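Local coordinates for periplasmic binding protein (Veillonella parvula, PDB 4LJS) that probably captures a metal chelate, such as a siderophore or haem, outside the membrane and delivers it to an ABC-type importer, at residues A[200-205]-A[248-253]; A[207-212]-A[228-233]. One frame throughout, in Å; residues are numbered along the deposited sequence.

A central strand that serves several neighbours illustrates how a small mixed sheet is held together. Strand 196-203 pairs in parallel with strand 247-252 in contact 1 and antiparallel with strand 206-209, whose end and following residues meet the loop 228-233 in contact 2. The two centres lie about 12 Å apart, and along the chain contact 2 is nested within the loop that contact 1 closes. Glu201 ties them: its OE1 lies 2.9 Å from Tyr210 OH, a probable hydrogen bond, and 3.2 Å from Arg208 NH1, a salt bridge. Beside this polar junction, Ile251 CD1 packs 3.6 Å from CG of the Tyr210 ring.

Contact 1 (A[200-205]-A[248-253])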
loop_
_atom_site.group_PDB
_atom_site.type_symbol
_atom_site.label_atom_id
_atom_site.label_comp_id
_atom_site.label_asym_id
_atom_site.label_seq_id
_atom_site.Cartn_x
_atom_site.Cartn_y
_atom_site.Cartn_z
ATOM N N ILE A 200 0.444 13.055 9.510
ATOM C CA ILE A 200 0.138 12.532 10.834
ATOM C C ILE A 200 -1.098 11.648 10.819
ATOM O O ILE A 200 -1.986 11.820 9.982
ATOM C CB ILE A 200 -0.085 13.658 11.868
ATOM C CG1 ILE A 200 -1.052 14.708 11.315
ATOM C CG2 ILE A 200 1.238 14.300 12.249
ATOM C CD1 ILE A 200 -1.631 15.621 12.370
ATOM N N GLU A 201 -1.136 10.692 11.745
ATOM C CA GLU A 201 -2.339 9.907 12.000
ATOM C C GLU A 201 -2.833 10.257 13.388
ATOM O O GLU A 201 -2.043 10.354 14.328
ATOM C CB GLU A 201 -2.072 8.397 11.907
ATOM C CG GLU A 201 -3.285 7.544 12.301
ATOM C CD GLU A 201 -3.050 6.038 12.201
ATOM O OE1 GLU A 201 -1.882 5.612 12.048
ATOM O OE2 GLU A 201 -4.049 5.281 12.278
ATOM N N VAL A 202 -4.139 10.458 13.516
ATOM C CA VAL A 202 -4.717 10.800 14.806
ATOM C C VAL A 202 -5.105 9.549 15.579
ATOM O O VAL A 202 -5.870 8.717 15.091
ATOM C CB VAL A 202 -5.941 11.712 14.655
ATOM C CG1 VAL A 202 -6.662 11.853 15.990
ATOM C CG2 VAL A 202 -5.513 13.068 14.121
ATOM N N GLN A 203 -4.554 9.420 16.782
ATOM C CA GLN A 203 -4.862 8.306 17.665
ATOM C C GLN A 203 -5.226 8.851 19.030
ATOM O O GLN A 203 -4.351 9.209 19.821
ATOM C CB GLN A 203 -3.669 7.361 17.773
ATOM C CG GLN A 203 -3.500 6.467 16.562
ATOM C CD GLN A 203 -4.601 5.427 16.462
ATOM O OE1 GLN A 203 -4.995 4.824 17.462
ATOM N NE2 GLN A 203 -5.109 5.219 15.256
ATOM N N GLY A 204 -6.525 8.915 19.301
ATOM C CA GLY A 204 -7.012 9.550 20.508
ATOM C C GLY A 204 -6.738 11.038 20.437
ATOM O O GLY A 204 -7.157 11.717 19.496
ATOM N N LYS A 205 -6.014 11.546 21.426
ATOM C CA LYS A 205 -5.683 12.963 21.469
ATOM C C LYS A 205 -4.245 13.197 21.035
ATOM O O LYS A 205 -3.645 14.214 21.378
ATOM C CB LYS A 205 -5.902 13.517 22.879
ATOM N N ILE A 248 -1.478 19.751 5.728
ATOM C CA ILE A 248 -1.459 18.597 6.611
ATOM C C ILE A 248 -2.145 17.414 5.956
ATOM O O ILE A 248 -3.251 17.532 5.432
ATOM C CB ILE A 248 -2.184 18.888 7.929
ATOM C CG1 ILE A 248 -1.446 19.972 8.714
ATOM C CG2 ILE A 248 -2.314 17.610 8.763
ATOM C CD1 ILE A 248 -2.162 20.399 9.975
ATOM N N PHE A 249 -1.485 16.267 5.983
ATOM C CA PHE A 249 -2.136 15.035 5.568
ATOM C C PHE A 249 -2.521 14.214 6.789
ATOM O O PHE A 249 -1.671 13.857 7.610
ATOM C CB PHE A 249 -1.252 14.256 4.600
ATOM C CG PHE A 249 -1.042 14.966 3.296
ATOM C CD1 PHE A 249 -2.024 14.940 2.313
ATOM C CD2 PHE A 249 0.106 15.701 3.068
ATOM C CE1 PHE A 249 -1.852 15.603 1.121
ATOM C CE2 PHE A 249 0.290 16.365 1.870
ATOM C CZ PHE A 249 -0.691 16.317 0.894
ATOM N N LEU A 250 -3.817 13.959 6.917
ATOM C CA LEU A 250 -4.344 13.129 7.996
ATOM C C LEU A 250 -4.461 11.682 7.534
ATOM O O LEU A 250 -5.352 11.334 6.753
ATOM C CB LEU A 250 -5.715 13.635 8.446
ATOM C CG LEU A 250 -5.776 15.010 9.115
ATOM C CD1 LEU A 250 -7.190 15.288 9.609
ATOM C CD2 LEU A 250 -4.776 15.105 10.258
ATOM N N ILE A 251 -3.554 10.843 8.016
ATOM C CA ILE A 251 -3.556 9.431 7.662
ATOM C C ILE A 251 -4.603 8.664 8.471
ATOM O O ILE A 251 -4.665 8.786 9.693
ATOM C CB ILE A 251 -2.153 8.823 7.830
ATOM C CG1 ILE A 251 -1.182 9.514 6.865
ATOM C CG2 ILE A 251 -2.175 7.320 7.587
ATOM C CD1 ILE A 251 0.268 9.161 7.080
ATOM N N VAL A 252 -5.440 7.895 7.778
ATOM C CA VAL A 252 -6.525 7.170 8.436
ATOM C C VAL A 252 -6.475 5.690 8.114
ATOM O O VAL A 252 -6.431 5.308 6.941
ATOM C CB VAL A 252 -7.908 7.680 7.996
ATOM C CG1 VAL A 252 -9.000 7.112 8.920
ATOM C CG2 VAL A 252 -7.937 9.194 7.982
ATOM N N SER A 253 -6.500 4.862 9.152
ATOM C CA SER A 253 -6.478 3.417 8.976
ATOM C C SER A 253 -7.863 2.880 8.642
ATOM O O SER A 253 -8.867 3.566 8.838
ATOM C CB SER A 253 -5.964 2.730 10.239
ATOM O OG SER A 253 -6.844 2.958 11.321
HETATM O O HOH W 1 -5.739 10.224 11.645
#
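Ile200 lies between Phe249 and Ile251 as one rung of a parallel beta ladder. Its N-H gives an almost straight bond to Phe249 O (3.0 Å), aimed nearly along the C=O axis, while Ile200 O accepts from Ile251 N at 2.7 Å, with the donor tilted from the carbonyl plane. The tight half of the contact surrounds these bonds. Ile200 and Leu250 run side by side and point the same way, bringing Ile200 CD1 to 3.8 Å from Leu250 CD2. Ile200 CG1, placed between its own backbone N and carbonyl carbon (chi1 49°), reaches CG2 of Ile248 at 4.1 Å. Helix 260-268 covers this face through Met264 and Val267 on Leu250.

Farther along, the ladder opens. The short strand axes diverge by 52°, and Val202 N stands 4.2 Å from Ile251 O, where the next direct bond of a regular ladder would fall. A water lies in the gap, donating to Ile251 O at 2.7 Å; its link to Val202 N is modelled too short to be relied on. On the other face, the extended Glu201 lays its CG against the same Ile251 O, and its OE2 is met from well above the carboxylate plane by Gln203 NE2 (3.2 Å). The partly exposed Gln203 and Ser253 belong to this looser end. Since OE1 has Tyr210 and Arg208 as partners, both oxygens of the buried carboxylate are engaged, which would probably stabilise its negative charge where the two strands part.

Contact 2 (A[207-212]-A[228-233]); sequences FRLYGH and IDTETP
An Asx turn at Asp229 organises the loop that meets Gly211 and His212 just beyond strand 206-209. Within the turn, Asp229 OD1 accepts from Glu231 N at 2.9 Å; across the contact, OD2 accepts from His212 N at 3.0 Å along a nearly straight N-H. The donors come from opposite sides of the carboxylate plane, well out of it. The carboxylate reaches them because CG stands opposite the backbone N (chi1 -172°), projecting over Gly211, whose CA is 3.6 Å from Asp229 CG; a CB on Gly211 would collide with that carbon. The His212 ring is turned 49° from the carboxylate, and its ND1 adds a weak, bent bond to OD2.

The chain segments arrive here from two strands, 206-209 and 226-227, that both pair with strand 196-203, the first antiparallel and the second parallel. Between the two segments a water donates to Tyr210 O and Ile228 O. An alanine in place of Asp229 would probably leave the N-H groups of His212 and Glu231 without those oxygens as acceptors and free the loop to drift from Gly211.

Leu209 fills the bend of the loop: its CD2 touches Thr232 O at 3.4 Å and Thr230 OG1 at 3.5 Å. That hydroxyl is also hydrogen-bonded to Thr232 OG1. Farther along the loop, Pro233 O receives a weak but straight bond from Leu209 N, 3.3 Å away.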
loop_
_atom_site.group_PDB
_atom_site.type_symbol
_atom_site.label_atom_id
_atom_site.label_comp_id
_atom_site.label_asym_id
_atom_site.label_seq_id
_atom_site.Cartn_x
_atom_site.Cartn_y
_atom_site.Cartn_z
ATOM N N PHE A 207 -0.961 12.950 17.961
ATOM C CA PHE A 207 -0.584 13.003 16.551
ATOM C C PHE A 207 0.575 12.066 16.257
ATOM O O PHE A 207 1.738 12.423 16.442
ATOM C CB PHE A 207 -0.184 14.423 16.143
ATOM C CG PHE A 207 -1.302 15.417 16.228
ATOM C CD1 PHE A 207 -2.623 15.003 16.194
ATOM C CD2 PHE A 207 -1.032 16.770 16.343
ATOM C CE1 PHE A 207 -3.652 15.916 16.270
ATOM C CE2 PHE A 207 -2.057 17.688 16.422
ATOM C CZ PHE A 207 -3.371 17.259 16.388
ATOM N N ARG A 208 0.247 10.867 15.796
ATOM C CA ARG A 208 1.248 9.898 15.383
ATOM C C ARG A 208 1.967 10.454 14.154
ATOM O O ARG A 208 1.328 10.787 13.163
ATOM C CB ARG A 208 0.551 8.572 15.070
ATOM C CG ARG A 208 1.446 7.430 14.626
ATOM C CD ARG A 208 0.614 6.163 14.413
ATOM N NE ARG A 208 0.205 5.539 15.675
ATOM C CZ ARG A 208 -0.630 4.502 15.767
ATOM N NH1 ARG A 208 -1.169 3.982 14.674
ATOM N NH2 ARG A 208 -0.936 3.985 16.952
ATOM N N LEU A 209 3.290 10.572 14.230
ATOM C CA LEU A 209 4.070 11.204 13.165
ATOM C C LEU A 209 4.593 10.222 12.113
ATOM O O LEU A 209 5.102 9.159 12.447
ATOM C CB LEU A 209 5.248 11.977 13.766
ATOM C CG LEU A 209 6.300 12.496 12.780
ATOM C CD1 LEU A 209 5.734 13.579 11.870
ATOM C CD2 LEU A 209 7.521 13.004 13.521
ATOM N N TYR A 210 4.467 10.594 10.843
ATOM C CA TYR A 210 5.062 9.829 9.748
ATOM C C TYR A 210 6.149 10.658 9.082
ATOM O O TYR A 210 5.857 11.604 8.355
ATOM C CB TYR A 210 4.007 9.449 8.709
ATOM C CG TYR A 210 3.046 8.365 9.146
ATOM C CD1 TYR A 210 2.219 8.543 10.250
ATOM C CD2 TYR A 210 2.955 7.173 8.446
ATOM C CE1 TYR A 210 1.331 7.556 10.651
ATOM C CE2 TYR A 210 2.069 6.181 8.835
ATOM C CZ TYR A 210 1.258 6.378 9.936
ATOM O OH TYR A 210 0.378 5.393 10.324
ATOM N N GLY A 211 7.404 10.297 9.331
ATOM C CA GLY A 211 8.530 11.082 8.863
ATOM C C GLY A 211 9.253 10.521 7.654
ATOM O O GLY A 211 8.696 9.761 6.860
ATOM N N HIS A 212 10.520 10.894 7.530
ATOM C CA HIS A 212 11.300 10.609 6.332
ATOM C C HIS A 212 11.512 9.128 6.050
ATOM O O HIS A 212 11.674 8.739 4.894
ATOM C CB HIS A 212 12.642 11.341 6.392
ATOM C CG HIS A 212 12.516 12.825 6.242
ATOM N ND1 HIS A 212 12.770 13.704 7.273
ATOM C CD2 HIS A 212 12.144 13.585 5.183
ATOM C CE1 HIS A 212 12.569 14.941 6.854
ATOM N NE2 HIS A 212 12.188 14.897 5.590
ATOM N N ILE A 228 8.109 17.593 7.028
ATOM C CA ILE A 228 8.406 17.797 8.442
ATOM C C ILE A 228 8.685 16.470 9.143
ATOM O O ILE A 228 7.966 15.491 8.937
ATOM C CB ILE A 228 7.232 18.497 9.153
ATOM C CG1 ILE A 228 6.998 19.881 8.550
ATOM C CG2 ILE A 228 7.487 18.602 10.649
ATOM C CD1 ILE A 228 5.784 20.576 9.086
ATOM N N ASP A 229 9.729 16.439 9.966
ATOM C CA ASP A 229 10.075 15.239 10.725
ATOM C C ASP A 229 10.878 15.592 11.970
ATOM O O ASP A 229 12.069 15.887 11.888
ATOM C CB ASP A 229 10.861 14.259 9.852
ATOM C CG ASP A 229 11.084 12.914 10.527
ATOM O OD1 ASP A 229 10.534 12.685 11.627
ATOM O OD2 ASP A 229 11.800 12.074 9.941
ATOM N N THR A 230 10.220 15.554 13.122
ATOM C CA THR A 230 10.872 15.872 14.386
ATOM C C THR A 230 11.511 14.637 15.015
ATOM O O THR A 230 12.019 14.697 16.136
ATOM C CB THR A 230 9.881 16.491 15.386
ATOM O OG1 THR A 230 8.772 15.601 15.574
ATOM C CG2 THR A 230 9.376 17.835 14.870
ATOM N N GLU A 231 11.469 13.521 14.293
ATOM C CA GLU A 231 12.106 12.278 14.728
ATOM C C GLU A 231 11.626 11.823 16.103
ATOM O O GLU A 231 12.423 11.565 16.999
ATOM C CB GLU A 231 13.625 12.423 14.706
ATOM C CG GLU A 231 14.158 12.868 13.358
ATOM C CD GLU A 231 15.653 13.072 13.363
ATOM O OE1 GLU A 231 16.238 13.183 14.463
ATOM O OE2 GLU A 231 16.246 13.119 12.264
ATOM N N THR A 232 10.309 11.731 16.245
ATOM C CA THR A 232 9.666 11.315 17.479
ATOM C C THR A 232 8.483 10.455 17.056
ATOM O O THR A 232 7.900 10.692 15.997
ATOM C CB THR A 232 9.133 12.541 18.242
ATOM O OG1 THR A 232 9.810 13.720 17.787
ATOM C CG2 THR A 232 9.319 12.389 19.752
ATOM N N PRO A 233 8.118 9.447 17.864
ATOM C CA PRO A 233 6.941 8.658 17.487
ATOM C C PRO A 233 5.671 9.511 17.468
ATOM O O PRO A 233 4.668 9.128 16.863
ATOM C CB PRO A 233 6.861 7.588 18.585
ATOM C CG PRO A 233 7.657 8.138 19.724
ATOM C CD PRO A 233 8.753 8.941 19.092
HETATM O O HOH W 2 5.501 14.576 8.133
#